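Side-chain contacts in tetracycline repressor protein class G (Acinetobacter baumannii, PDB 6RX9), which represses transcription of the tetracycline resistance gene by binding its operator DNA, with lower affinity for the operator once tetracycline is bound: residues I10-E15 and E32-Q37; D23-R28 and A50-L55; R66-E71 and A113-R118; E73-F78 and A197-L202. One frame throughout, in Å; residues are numbered along the deposited sequence.

Contact 1 of 4, residues I10-E15 and E32-Q37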
loop_
_atom_site.group_PDB
_atom_site.type_symbol
_atom_site.label_atom_id
_atom_site.label_comp_id
_atom_site.label_asym_id
_atom_site.label_seq_id
_atom_site.Cartn_x
_atom_site.Cartn_y
_atom_site.Cartn_z
ATOM N N ILE A 10 22.714 -11.435 5.209
ATOM C CA ILE A 10 21.656 -10.408 4.960
ATOM C C ILE A 10 22.303 -9.028 4.797
ATOM O O ILE A 10 21.775 -8.229 3.994
ATOM C CB ILE A 10 20.570 -10.440 6.052
ATOM C CG1 ILE A 10 19.747 -11.727 5.968
ATOM C CG2 ILE A 10 19.682 -9.201 5.981
ATOM C CD1 ILE A 10 18.944 -11.871 4.690
ATOM N N ALA A 11 23.393 -8.748 5.517
ATOM C CA ALA A 11 24.178 -7.499 5.371
ATOM C C ALA A 11 24.594 -7.331 3.903
ATOM O O ALA A 11 24.422 -6.223 3.361
ATOM C CB ALA A 11 25.372 -7.515 6.291
ATOM N N ALA A 12 25.095 -8.403 3.280
ATOM C CA ALA A 12 25.523 -8.437 1.860
ATOM C C ALA A 12 24.306 -8.313 0.934
ATOM O O ALA A 12 24.417 -7.616 -0.095
ATOM C CB ALA A 12 26.293 -9.707 1.588
ATOM N N ALA A 13 23.198 -8.978 1.276
ATOM C CA ALA A 13 21.941 -8.991 0.491
ATOM C C ALA A 13 21.353 -7.575 0.427
ATOM O O ALA A 13 20.825 -7.198 -0.637
ATOM C CB ALA A 13 20.962 -9.972 1.087
ATOM N N LEU A 14 21.446 -6.820 1.525
ATOM C CA LEU A 14 20.940 -5.423 1.605
ATOM C C LEU A 14 21.753 -4.521 0.668
ATOM O O LEU A 14 21.127 -3.750 -0.083
ATOM C CB LEU A 14 20.999 -4.938 3.057
ATOM C CG LEU A 14 19.900 -5.479 3.971
ATOM C CD1 LEU A 14 20.214 -5.180 5.428
ATOM C CD2 LEU A 14 18.540 -4.911 3.594
ATOM N N GLU A 15 23.087 -4.622 0.693
ATOM C CA GLU A 15 23.990 -3.839 -0.197
ATOM C C GLU A 15 23.654 -4.157 -1.659
ATOM O O GLU A 15 23.561 -3.211 -2.460
ATOM C CB GLU A 15 25.462 -4.137 0.098
ATOM C CG GLU A 15 25.924 -3.588 1.435
ATOM C CD GLU A 15 27.423 -3.603 1.679
ATOM O OE1 GLU A 15 28.162 -4.217 0.875
ATOM O OE2 GLU A 15 27.851 -3.000 2.683
ATOM N N GLU A 32 27.958 -15.312 -4.838
ATOM C CA GLU A 32 29.133 -14.746 -5.558
ATOM C C GLU A 32 29.687 -13.553 -4.768
ATOM O O GLU A 32 30.915 -13.509 -4.554
ATOM C CB GLU A 32 28.734 -14.343 -6.980
ATOM C CG GLU A 32 29.883 -13.800 -7.813
ATOM C CD GLU A 32 29.519 -13.402 -9.236
ATOM O OE1 GLU A 32 28.338 -13.084 -9.481
ATOM O OE2 GLU A 32 30.423 -13.410 -10.100
ATOM N N ARG A 33 28.808 -12.637 -4.345
ATOM C CA ARG A 33 29.155 -11.408 -3.577
ATOM C C ARG A 33 29.829 -11.800 -2.253
ATOM O O ARG A 33 30.814 -11.134 -1.875
ATOM C CB ARG A 33 27.896 -10.561 -3.352
ATOM C CG ARG A 33 28.094 -9.334 -2.470
ATOM C CD ARG A 33 29.190 -8.407 -2.960
ATOM N NE ARG A 33 28.980 -7.970 -4.335
ATOM C CZ ARG A 33 28.209 -6.952 -4.713
ATOM N NH1 ARG A 33 28.103 -6.655 -5.998
ATOM N NH2 ARG A 33 27.542 -6.237 -3.821
ATOM N N LEU A 34 29.331 -12.847 -1.585
ATOM C CA LEU A 34 29.857 -13.344 -0.283
ATOM C C LEU A 34 31.177 -14.103 -0.483
ATOM O O LEU A 34 31.875 -14.324 0.527
ATOM C CB LEU A 34 28.807 -14.248 0.371
ATOM C CG LEU A 34 27.603 -13.523 0.970
ATOM C CD1 LEU A 34 26.429 -14.473 1.143
ATOM C CD2 LEU A 34 27.965 -12.871 2.297
ATOM N N LYS A 35 31.495 -14.494 -1.723
ATOM C CA LYS A 35 32.678 -15.326 -2.086
ATOM C C LYS A 35 32.585 -16.674 -1.363
ATOM O O LYS A 35 33.621 -17.159 -0.861
ATOM C CB LYS A 35 33.984 -14.592 -1.766
ATOM C CG LYS A 35 34.238 -13.355 -2.615
ATOM C CD LYS A 35 35.114 -12.320 -1.947
ATOM C CE LYS A 35 34.982 -10.955 -2.586
ATOM N NZ LYS A 35 35.633 -10.907 -3.916
ATOM N N VAL A 36 31.380 -17.252 -1.321
ATOM C CA VAL A 36 31.108 -18.604 -0.750
ATOM C C VAL A 36 30.531 -19.488 -1.859
ATOM O O VAL A 36 30.121 -18.946 -2.906
ATOM C CB VAL A 36 30.169 -18.541 0.472
ATOM C CG1 VAL A 36 30.765 -17.701 1.591
ATOM C CG2 VAL A 36 28.775 -18.047 0.111
ATOM N N GLN A 37 30.518 -20.800 -1.632
ATOM C CA GLN A 37 29.917 -21.790 -2.561
ATOM C C GLN A 37 28.423 -21.910 -2.247
ATOM O O GLN A 37 28.003 -21.481 -1.152
ATOM C CB GLN A 37 30.671 -23.118 -2.468
ATOM C CG GLN A 37 32.094 -23.026 -3.002
ATOM C CD GLN A 37 32.145 -22.494 -4.414
ATOM O OE1 GLN A 37 31.405 -22.930 -5.294
ATOM N NE2 GLN A 37 33.025 -21.532 -4.646
#

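Contact 2 of 4, residues D23-R28 and A50-L55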
loop_
_atom_site.group_PDB
_atom_site.type_symbol
_atom_site.label_atom_id
_atom_site.label_comp_id
_atom_site.label_asym_id
_atom_site.label_seq_id
_atom_site.Cartn_x
_atom_site.Cartn_y
_atom_site.Cartn_z
ATOM N N ASP A 23 14.101 -7.113 -8.415
ATOM C CA ASP A 23 13.845 -7.946 -9.621
ATOM C C ASP A 23 15.130 -8.675 -10.040
ATOM O O ASP A 23 15.027 -9.858 -10.406
ATOM C CB ASP A 23 13.253 -7.100 -10.755
ATOM C CG ASP A 23 11.858 -6.568 -10.464
ATOM O OD1 ASP A 23 11.191 -7.110 -9.557
ATOM O OD2 ASP A 23 11.439 -5.612 -11.151
ATOM N N SER A 24 16.287 -8.005 -9.978
ATOM C CA SER A 24 17.606 -8.533 -10.424
ATOM C C SER A 24 18.287 -9.351 -9.318
ATOM O O SER A 24 19.268 -10.048 -9.634
ATOM C CB SER A 24 18.507 -7.420 -10.895
ATOM O OG SER A 24 17.984 -6.812 -12.065
ATOM N N LEU A 25 17.810 -9.260 -8.073
ATOM C CA LEU A 25 18.384 -9.999 -6.913
ATOM C C LEU A 25 18.160 -11.503 -7.113
ATOM O O LEU A 25 17.017 -11.898 -7.395
ATOM C CB LEU A 25 17.718 -9.493 -5.628
ATOM C CG LEU A 25 18.243 -10.078 -4.319
ATOM C CD1 LEU A 25 19.738 -9.840 -4.167
ATOM C CD2 LEU A 25 17.489 -9.492 -3.132
ATOM N N THR A 26 19.226 -12.306 -7.011
ATOM C CA THR A 26 19.172 -13.794 -7.035
ATOM C C THR A 26 20.093 -14.345 -5.943
ATOM O O THR A 26 21.066 -13.652 -5.585
ATOM C CB THR A 26 19.535 -14.369 -8.413
ATOM O OG1 THR A 26 20.944 -14.257 -8.620
ATOM C CG2 THR A 26 18.799 -13.691 -9.547
ATOM N N THR A 27 19.795 -15.550 -5.452
ATOM C CA THR A 27 20.615 -16.282 -4.450
ATOM C C THR A 27 22.000 -16.575 -5.046
ATOM O O THR A 27 22.982 -16.555 -4.288
ATOM C CB THR A 27 19.904 -17.555 -3.974
ATOM O OG1 THR A 27 19.607 -18.361 -5.114
ATOM C CG2 THR A 27 18.629 -17.263 -3.213
ATOM N N ARG A 28 22.083 -16.808 -6.358
ATOM C CA ARG A 28 23.372 -17.083 -7.048
ATOM C C ARG A 28 24.266 -15.837 -6.987
ATOM O O ARG A 28 25.460 -15.990 -6.666
ATOM C CB ARG A 28 23.140 -17.535 -8.493
ATOM C CG ARG A 28 24.384 -18.098 -9.164
ATOM C CD ARG A 28 25.030 -19.219 -8.364
ATOM N NE ARG A 28 26.226 -19.735 -9.010
ATOM C CZ ARG A 28 26.237 -20.590 -10.028
ATOM N NH1 ARG A 28 27.392 -20.989 -10.533
ATOM N NH2 ARG A 28 25.104 -21.039 -10.544
ATOM N N ALA A 50 12.408 -16.970 0.426
ATOM C CA ALA A 50 12.939 -17.071 1.806
ATOM C C ALA A 50 13.848 -15.870 2.096
ATOM O O ALA A 50 13.726 -15.292 3.192
ATOM C CB ALA A 50 13.663 -18.383 1.991
ATOM N N LEU A 51 14.707 -15.494 1.141
ATOM C CA LEU A 51 15.627 -14.326 1.255
ATOM C C LEU A 51 14.808 -13.037 1.420
ATOM O O LEU A 51 15.137 -12.240 2.330
ATOM C CB LEU A 51 16.523 -14.257 0.014
ATOM C CG LEU A 51 17.463 -13.054 -0.056
ATOM C CD1 LEU A 51 18.376 -13.004 1.157
ATOM C CD2 LEU A 51 18.279 -13.075 -1.340
ATOM N N LEU A 52 13.789 -12.834 0.578
ATOM C CA LEU A 52 12.918 -11.625 0.616
ATOM C C LEU A 52 12.227 -11.528 1.985
ATOM O O LEU A 52 12.155 -10.404 2.518
ATOM C CB LEU A 52 11.891 -11.675 -0.521
ATOM C CG LEU A 52 12.445 -11.480 -1.932
ATOM C CD1 LEU A 52 11.321 -11.457 -2.954
ATOM C CD2 LEU A 52 13.281 -10.213 -2.033
ATOM N N ASP A 53 11.738 -12.651 2.523
ATOM C CA ASP A 53 11.109 -12.729 3.873
ATOM C C ASP A 53 12.077 -12.179 4.929
ATOM O O ASP A 53 11.631 -11.377 5.781
ATOM C CB ASP A 53 10.692 -14.158 4.232
ATOM C CG ASP A 53 9.521 -14.705 3.431
ATOM O OD1 ASP A 53 8.836 -13.908 2.760
ATOM O OD2 ASP A 53 9.307 -15.932 3.480
ATOM N N ALA A 54 13.349 -12.590 4.879
ATOM C CA ALA A 54 14.406 -12.185 5.838
ATOM C C ALA A 54 14.740 -10.698 5.663
ATOM O O ALA A 54 14.944 -10.017 6.689
ATOM C CB ALA A 54 15.630 -13.049 5.667
ATOM N N LEU A 55 14.795 -10.211 4.420
ATOM C CA LEU A 55 15.063 -8.782 4.102
ATOM C C LEU A 55 13.934 -7.917 4.677
ATOM O O LEU A 55 14.248 -6.881 5.295
ATOM C CB LEU A 55 15.184 -8.595 2.585
ATOM C CG LEU A 55 16.469 -9.134 1.956
ATOM C CD1 LEU A 55 16.380 -9.114 0.438
ATOM C CD2 LEU A 55 17.684 -8.349 2.427
#

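Contact 3 of 4, residues R66-E71 and A113-R118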
loop_
_atom_site.group_PDB
_atom_site.type_symbol
_atom_site.label_atom_id
_atom_site.label_comp_id
_atom_site.label_asym_id
_atom_site.label_seq_id
_atom_site.Cartn_x
_atom_site.Cartn_y
_atom_site.Cartn_z
ATOM N N ARG A 66 10.722 2.752 17.787
ATOM C CA ARG A 66 9.594 3.693 18.042
ATOM C C ARG A 66 8.280 2.917 18.224
ATOM O O ARG A 66 7.206 3.530 18.050
ATOM C CB ARG A 66 9.503 4.703 16.892
ATOM C CG ARG A 66 10.425 5.903 17.055
ATOM C CD ARG A 66 9.873 6.888 18.066
ATOM N NE ARG A 66 10.746 8.037 18.266
ATOM C CZ ARG A 66 10.429 9.119 18.976
ATOM N NH1 ARG A 66 9.243 9.219 19.557
ATOM N NH2 ARG A 66 11.303 10.103 19.099
ATOM N N SER A 67 8.357 1.634 18.592
ATOM C CA SER A 67 7.190 0.723 18.735
ATOM C C SER A 67 6.523 0.897 20.108
ATOM O O SER A 67 5.312 0.628 20.202
ATOM C CB SER A 67 7.595 -0.713 18.503
ATOM O OG SER A 67 8.529 -1.144 19.481
ATOM N N LEU A 68 7.275 1.326 21.129
ATOM C CA LEU A 68 6.796 1.428 22.536
ATOM C C LEU A 68 6.572 2.892 22.910
ATOM O O LEU A 68 7.450 3.729 22.702
ATOM C CB LEU A 68 7.821 0.769 23.465
ATOM C CG LEU A 68 8.001 -0.739 23.288
ATOM C CD1 LEU A 68 9.052 -1.275 24.248
ATOM C CD2 LEU A 68 6.680 -1.475 23.477
ATOM N N PRO A 69 5.393 3.249 23.474
ATOM C CA PRO A 69 5.156 4.600 23.983
ATOM C C PRO A 69 6.206 5.023 25.020
ATOM O O PRO A 69 6.530 4.228 25.887
ATOM C CB PRO A 69 3.768 4.522 24.638
ATOM C CG PRO A 69 3.098 3.349 23.956
ATOM C CD PRO A 69 4.217 2.380 23.638
ATOM N N GLU A 70 6.706 6.256 24.898
ATOM C CA GLU A 70 7.678 6.868 25.841
ATOM C C GLU A 70 6.898 7.615 26.930
ATOM O O GLU A 70 5.785 8.098 26.639
ATOM C CB GLU A 70 8.639 7.784 25.080
ATOM C CG GLU A 70 9.455 7.045 24.033
ATOM C CD GLU A 70 10.415 7.906 23.228
ATOM O OE1 GLU A 70 10.263 9.146 23.250
ATOM O OE2 GLU A 70 11.315 7.330 22.579
ATOM N N GLU A 71 7.449 7.682 28.144
ATOM C CA GLU A 71 6.800 8.362 29.296
ATOM C C GLU A 71 6.627 9.849 28.953
ATOM O O GLU A 71 7.513 10.413 28.285
ATOM C CB GLU A 71 7.589 8.136 30.590
ATOM C CG GLU A 71 8.996 8.710 30.593
ATOM C CD GLU A 71 9.811 8.371 31.833
ATOM O OE1 GLU A 71 9.202 8.132 32.898
ATOM O OE2 GLU A 71 11.053 8.335 31.732
ATOM N N ALA A 113 2.184 -5.344 20.660
ATOM C CA ALA A 113 0.790 -5.070 20.235
ATOM C C ALA A 113 -0.053 -4.669 21.450
ATOM O O ALA A 113 -0.690 -3.601 21.399
ATOM C CB ALA A 113 0.210 -6.277 19.538
ATOM N N GLU A 114 -0.040 -5.493 22.504
ATOM C CA GLU A 114 -0.855 -5.289 23.732
ATOM C C GLU A 114 -0.452 -3.972 24.406
ATOM O O GLU A 114 -1.363 -3.214 24.785
ATOM C CB GLU A 114 -0.709 -6.469 24.694
ATOM C CG GLU A 114 -1.545 -6.313 25.953
ATOM C CD GLU A 114 -2.009 -7.605 26.605
ATOM O OE1 GLU A 114 -1.804 -8.681 26.010
ATOM O OE2 GLU A 114 -2.581 -7.527 27.710
ATOM N N THR A 115 0.853 -3.713 24.541
ATOM C CA THR A 115 1.405 -2.458 25.125
ATOM C C THR A 115 0.852 -1.253 24.348
ATOM O O THR A 115 0.364 -0.308 25.001
ATOM C CB THR A 115 2.941 -2.456 25.134
ATOM O OG1 THR A 115 3.396 -3.627 25.812
ATOM C CG2 THR A 115 3.517 -1.232 25.812
ATOM N N GLN A 116 0.917 -1.296 23.013
ATOM C CA GLN A 116 0.427 -0.214 22.112
ATOM C C GLN A 116 -1.079 -0.013 22.321
ATOM O O GLN A 116 -1.497 1.146 22.524
ATOM C CB GLN A 116 0.724 -0.537 20.645
ATOM C CG GLN A 116 2.194 -0.408 20.268
ATOM C CD GLN A 116 2.424 -0.597 18.786
ATOM O OE1 GLN A 116 1.540 -1.030 18.051
ATOM N NE2 GLN A 116 3.621 -0.266 18.330
ATOM N N ILE A 117 -1.859 -1.099 22.275
ATOM C CA ILE A 117 -3.351 -1.071 22.388
ATOM C C ILE A 117 -3.744 -0.534 23.772
ATOM O O ILE A 117 -4.601 0.369 23.829
ATOM C CB ILE A 117 -3.955 -2.464 22.107
ATOM C CG1 ILE A 117 -3.738 -2.891 20.652
ATOM C CG2 ILE A 117 -5.429 -2.505 22.488
ATOM C CD1 ILE A 117 -3.908 -4.372 20.408
ATOM N N ARG A 118 -3.142 -1.064 24.842
ATOM C CA ARG A 118 -3.452 -0.676 26.246
ATOM C C ARG A 118 -3.136 0.813 26.455
ATOM O O ARG A 118 -3.905 1.476 27.176
ATOM C CB ARG A 118 -2.703 -1.568 27.242
ATOM C CG ARG A 118 -3.347 -2.930 27.465
ATOM C CD ARG A 118 -2.802 -3.615 28.701
ATOM N NE ARG A 118 -3.267 -4.989 28.867
ATOM C CZ ARG A 118 -4.434 -5.352 29.397
ATOM N NH1 ARG A 118 -5.306 -4.446 29.811
ATOM N NH2 ARG A 118 -4.732 -6.636 29.508
#

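Contact 4 of 4, residues E73-F78 and A197-L202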
loop_
_atom_site.group_PDB
_atom_site.type_symbol
_atom_site.label_atom_id
_atom_site.label_comp_id
_atom_site.label_asym_id
_atom_site.label_seq_id
_atom_site.Cartn_x
_atom_site.Cartn_y
_atom_site.Cartn_z
ATOM N N GLU A 73 4.722 11.296 26.870
ATOM C CA GLU A 73 4.374 11.544 25.442
ATOM C C GLU A 73 2.905 11.148 25.242
ATOM O O GLU A 73 2.507 10.078 25.738
ATOM C CB GLU A 73 5.346 10.811 24.507
ATOM C CG GLU A 73 4.760 9.609 23.780
ATOM C CD GLU A 73 5.661 8.985 22.723
ATOM O OE1 GLU A 73 6.419 9.729 22.067
ATOM O OE2 GLU A 73 5.604 7.752 22.555
ATOM N N ASP A 74 2.124 11.995 24.564
ATOM C CA ASP A 74 0.677 11.759 24.313
ATOM C C ASP A 74 0.531 10.866 23.074
ATOM O O ASP A 74 1.532 10.689 22.346
ATOM C CB ASP A 74 -0.094 13.076 24.173
ATOM C CG ASP A 74 0.024 13.708 22.798
ATOM O OD1 ASP A 74 1.164 13.838 22.315
ATOM O OD2 ASP A 74 -1.027 14.040 22.213
ATOM N N TRP A 75 -0.672 10.333 22.858
ATOM C CA TRP A 75 -0.994 9.356 21.784
ATOM C C TRP A 75 -0.707 9.951 20.397
ATOM O O TRP A 75 -0.353 9.171 19.494
ATOM C CB TRP A 75 -2.444 8.867 21.908
ATOM C CG TRP A 75 -3.493 9.916 21.694
ATOM C CD1 TRP A 75 -4.054 10.731 22.635
ATOM C CD2 TRP A 75 -4.136 10.241 20.451
ATOM N NE1 TRP A 75 -4.992 11.548 22.062
ATOM C CE2 TRP A 75 -5.066 11.268 20.723
ATOM C CE3 TRP A 75 -4.016 9.766 19.140
ATOM C CZ2 TRP A 75 -5.865 11.825 19.725
ATOM C CZ3 TRP A 75 -4.805 10.319 18.157
ATOM C CH2 TRP A 75 -5.716 11.334 18.447
ATOM N N ARG A 76 -0.846 11.270 20.230
ATOM C CA ARG A 76 -0.679 11.958 18.918
ATOM C C ARG A 76 0.791 11.890 18.485
ATOM O O ARG A 76 1.049 11.549 17.313
ATOM C CB ARG A 76 -1.155 13.411 18.996
ATOM C CG ARG A 76 -2.631 13.561 19.332
ATOM C CD ARG A 76 -3.063 15.017 19.341
ATOM N NE ARG A 76 -4.178 15.253 20.248
ATOM C CZ ARG A 76 -4.092 15.779 21.472
ATOM N NH1 ARG A 76 -5.193 15.940 22.188
ATOM N NH2 ARG A 76 -2.928 16.145 21.982
ATOM N N VAL A 77 1.717 12.191 19.397
ATOM C CA VAL A 77 3.185 12.166 19.130
ATOM C C VAL A 77 3.616 10.712 18.887
ATOM O O VAL A 77 4.412 10.492 17.956
ATOM C CB VAL A 77 3.983 12.828 20.270
ATOM C CG1 VAL A 77 5.481 12.614 20.115
ATOM C CG2 VAL A 77 3.664 14.314 20.375
ATOM N N PHE A 78 3.090 9.762 19.671
ATOM C CA PHE A 78 3.397 8.312 19.553
ATOM C C PHE A 78 3.046 7.810 18.145
ATOM O O PHE A 78 3.914 7.183 17.510
ATOM C CB PHE A 78 2.647 7.481 20.597
ATOM C CG PHE A 78 2.755 5.996 20.357
ATOM C CD1 PHE A 78 3.983 5.358 20.446
ATOM C CD2 PHE A 78 1.643 5.244 20.010
ATOM C CE1 PHE A 78 4.094 3.997 20.208
ATOM C CE2 PHE A 78 1.756 3.883 19.767
ATOM C CZ PHE A 78 2.980 3.263 19.869
ATOM N N ALA A 197 -5.535 13.757 13.351
ATOM C CA ALA A 197 -6.553 14.781 13.695
ATOM C C ALA A 197 -7.949 14.142 13.695
ATOM O O ALA A 197 -8.751 14.471 14.590
ATOM C CB ALA A 197 -6.481 15.943 12.733
ATOM N N GLY A 198 -8.223 13.264 12.725
ATOM C CA GLY A 198 -9.495 12.528 12.592
ATOM C C GLY A 198 -9.738 11.564 13.742
ATOM O O GLY A 198 -10.904 11.435 14.158
ATOM N N PHE A 199 -8.691 10.892 14.232
ATOM C CA PHE A 199 -8.775 9.942 15.373
ATOM C C PHE A 199 -9.309 10.665 16.615
ATOM O O PHE A 199 -10.124 10.061 17.336
ATOM C CB PHE A 199 -7.420 9.297 15.677
ATOM C CG PHE A 199 -6.887 8.366 14.615
ATOM C CD1 PHE A 199 -7.739 7.659 13.778
ATOM C CD2 PHE A 199 -5.521 8.174 14.478
ATOM C CE1 PHE A 199 -7.232 6.799 12.816
ATOM C CE2 PHE A 199 -5.018 7.311 13.517
ATOM C CZ PHE A 199 -5.874 6.626 12.689
ATOM N N GLU A 200 -8.884 11.914 16.836
ATOM C CA GLU A 200 -9.238 12.731 18.033
ATOM C C GLU A 200 -10.743 12.634 18.318
ATOM O O GLU A 200 -11.102 12.422 19.492
ATOM C CB GLU A 200 -8.848 14.199 17.847
ATOM C CG GLU A 200 -7.364 14.423 17.616
ATOM C CD GLU A 200 -6.824 15.746 18.134
ATOM O OE1 GLU A 200 -6.956 16.000 19.349
ATOM O OE2 GLU A 200 -6.263 16.514 17.324
ATOM N N ARG A 201 -11.583 12.761 17.282
ATOM C CA ARG A 201 -13.068 12.836 17.405
ATOM C C ARG A 201 -13.675 11.425 17.414
ATOM O O ARG A 201 -14.727 11.257 18.056
ATOM C CB ARG A 201 -13.727 13.654 16.281
ATOM C CG ARG A 201 -12.788 14.290 15.262
ATOM C CD ARG A 201 -12.297 15.663 15.685
ATOM N NE ARG A 201 -10.872 15.874 15.457
ATOM C CZ ARG A 201 -10.202 16.974 15.802
ATOM N NH1 ARG A 201 -10.824 17.984 16.389
ATOM N NH2 ARG A 201 -8.904 17.059 15.559
ATOM N N LEU A 202 -13.059 10.456 16.726
ATOM C CA LEU A 202 -13.637 9.099 16.509
ATOM C C LEU A 202 -13.010 8.068 17.460
ATOM O O LEU A 202 -13.302 6.875 17.276
ATOM C CB LEU A 202 -13.426 8.695 15.046
ATOM C CG LEU A 202 -13.965 9.671 14.000
ATOM C CD1 LEU A 202 -13.882 9.066 12.606
ATOM C CD2 LEU A 202 -15.397 10.082 14.314
#

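Contact 1 of 4, residues I10-E15 and E32-Q37
With CG turned anti to its own carbonyl carbon (chi1 -74°), Leu-34 swings the end of its side chain round to Ala-12, although its CB sets off past helix 6-20 and not at it. The second torsion then carries the CD2 branch to the front, and Leu-34 CD2 lies 3.6 Å from Ala-12 CB. Ala-12 points its methyl toward the other segment, and the small side chain lets the backbones close to 6.9 Å between Ala-12 CA and Leu-34 CA.

Arg-33 borders this apolar touch. Its CG stands anti to the backbone N (chi1 175°), which brings the aliphatic part of the chain alongside the same methyl, with Arg-33 CG 4.5 Å from Ala-12 CB. The guanidinium itself is held by Glu-19, about two turns beyond Ala-12 on helix 6-20, through a salt bridge from NH1. Glu-15 adds a negative charge nearby without contact, as Arg-33 NH2 and Glu-15 OE1 are 5.1 Å apart, so any attraction between them is probably modest.

Just beyond Leu-34 the chain leaves the helix through a Schellman motif, Lys-35 taking a positive phi of 60°, and Gln-37 then occupies the N-cap position of helix 38-42. This is the turn of the predicted helix-turn-helix motif. The contact therefore packs the end of its first helix, 27-34, against helix 6-20, near the protein surface. Leu-30 extends the same interface onto Ala-12 and Ala-13, while Ile-10, Ala-13 and Leu-14 turn to helix 48-59, so helix 6-20 packs on both, and the three helices meet around Ala-13.

Contact 2 of 4, residues D23-R28 and A50-L55
Leu-25 pushes one methyl, CD2, into a cluster of three leucines on helix 48-59. The closest partner is Leu-55, with Leu-25 CD2 3.8 Å from Leu-55 CD1. Leu-51 comes next, its CD2 4.1 Å from Leu-25 CD2; both of these leucines meet Leu-25 tip to tip. Leu-52 lies more loosely at the margin, where its own CD2 is 4.4 Å from Leu-25 CD2.

Spacing along the helix explains the grouping: Leu-51 and Leu-55 are one turn apart and point to the same side. Leu-25 and Leu-51 both extend CG anti to the backbone N (chi1 -176° and 176°), and this reach spans a backbone gap of 9.6 Å between Leu-25 CA and Leu-51 CA.

Further out, Leu-16 of helix 6-20 also packs on Leu-25. Polar bonds fix the loop that presents Leu-25: its carbonyl oxygen accepts from Lys-48 NZ, and Thr-26, the N-cap of helix 27-34, bonds through OG1 to Lys-29 N.

Between the two segments the contact of four buried leucines is purely apolar; the Lys-48 bond adds a polar tie from the entry of the helix-turn-helix to the start of the same helix. The directional bonds thus lie at the margin, between side-chain groups and the backbone.

Contact 3 of 4, residues R66-E71 and A113-R118
Gln-116, the residue that buries most here, reaches from helix 110-122 to the backbone of Ser-67 in the loop 66-71. Its chain runs extended beyond CG (chi2 -174°), laying the amide beside the loop, and Gln-116 NE2 donates to Ser-67 O at 2.7 Å. The bond is short and nearly straight, 171° at the hydrogen. It lies in the plane of the Gln-116 amide and arrives in the carbonyl plane of Ser-67, on a lone pair of the oxygen. The hydroxyl of Ser-67 is engaged separately, with OG bonded to His-64 O.

Thr-115 supplies the apolar half. Its methyl faces the loop while OG1 bonds back to Gly-111 O within its own helix. Leu-68 passes obliquely over that methyl, with Leu-68 CD2 3.9 Å from Thr-115 CG2, and the ring of Pro-69 comes beside it, Pro-69 CD being 4.3 Å from the same CG2.

Around this pair of contacts, Phe-78 of helix 75-91 packs on both Gln-116 and Pro-69. His-64 and Asn-82, probable tetracycline-binding residues, lie close by, and Asn-82 ND2 bonds to Arg-66 O. The loop is thus gripped by side-chain amides at two successive carbonyls, Arg-66 O and Ser-67 O. Such bonds to main-chain oxygens define the path of an irregular segment, here one bordering the probable drug pocket.

Contact 4 of 4, residues E73-F78 and A197-L202
Phe-199 is the first residue of 197-202 to meet the other segment, through its CB: the bond from CA heads for helix 75-91, but the ring then leads away. Trp-75 crosses it obliquely, with Trp-75 CZ3 3.7 Å from Phe-199 CB.

Glu-200 follows and does double duty. Its CG sits at the edge of the indole, 3.6 Å from Trp-75 CH2, and a bend at chi2 (-149°) turns the carboxylate to Arg-76. Glu-200 OE1 pairs with Arg-76 NE at 3.0 Å in a salt bridge whose hydrogen bonds, from NE and NH1, are both weak and well bent. The guanidinium and carboxylate planes stand 55° apart. Arg-76 is steadied from its own side: its CG lies 3.5 Å above the centre of the Trp-75 ring, and its NH2 pairs with Asp-74 OD2 at 2.8 Å.

Arg-201 continues the network, its NH2 lying 3.2 Å from Glu-200 OE2. The same guanidinium grips Ala-197 O side-on with NE and NH2, both from one face of the carbonyl. Charges therefore alternate from Asp-74 through Arg-76 and Glu-200 to Arg-201. Arg-201 also nears Arg-201 of the second subunit, a repulsion Glu-200 may partly offset.

The contact joins the start of helix 75-91 to the end of helix 185-202. Trp-75 also stacks edge-to-face with Phe-125, Phe-199 packs on helix 127-155, and Ala-197, Phe-199 and Leu-202 touch helix 185-202 of the second subunit.

How the contacts relate
The four contacts fall into two pairs, one in each part of the repressor. Contacts 1 and 2, with centres 11 Å apart, share helix 27-34, alternate along the chain and touch directly through helix 6-20 and helix 48-59, forming part of the helical packing of the DNA-binding domain. Contacts 3 and 4 come later, also interleaved, 14 Å apart between centres and joined through Phe-78; both touch the second subunit. Between the pairs, centres lie 32 to 43 Å apart with no direct touch. Any effect of tetracycline binding on the DNA-binding helices is therefore probably relayed through the structure linking the two parts; helix 48-59, packed into the DNA-binding domain by contact 2, is a likely participant.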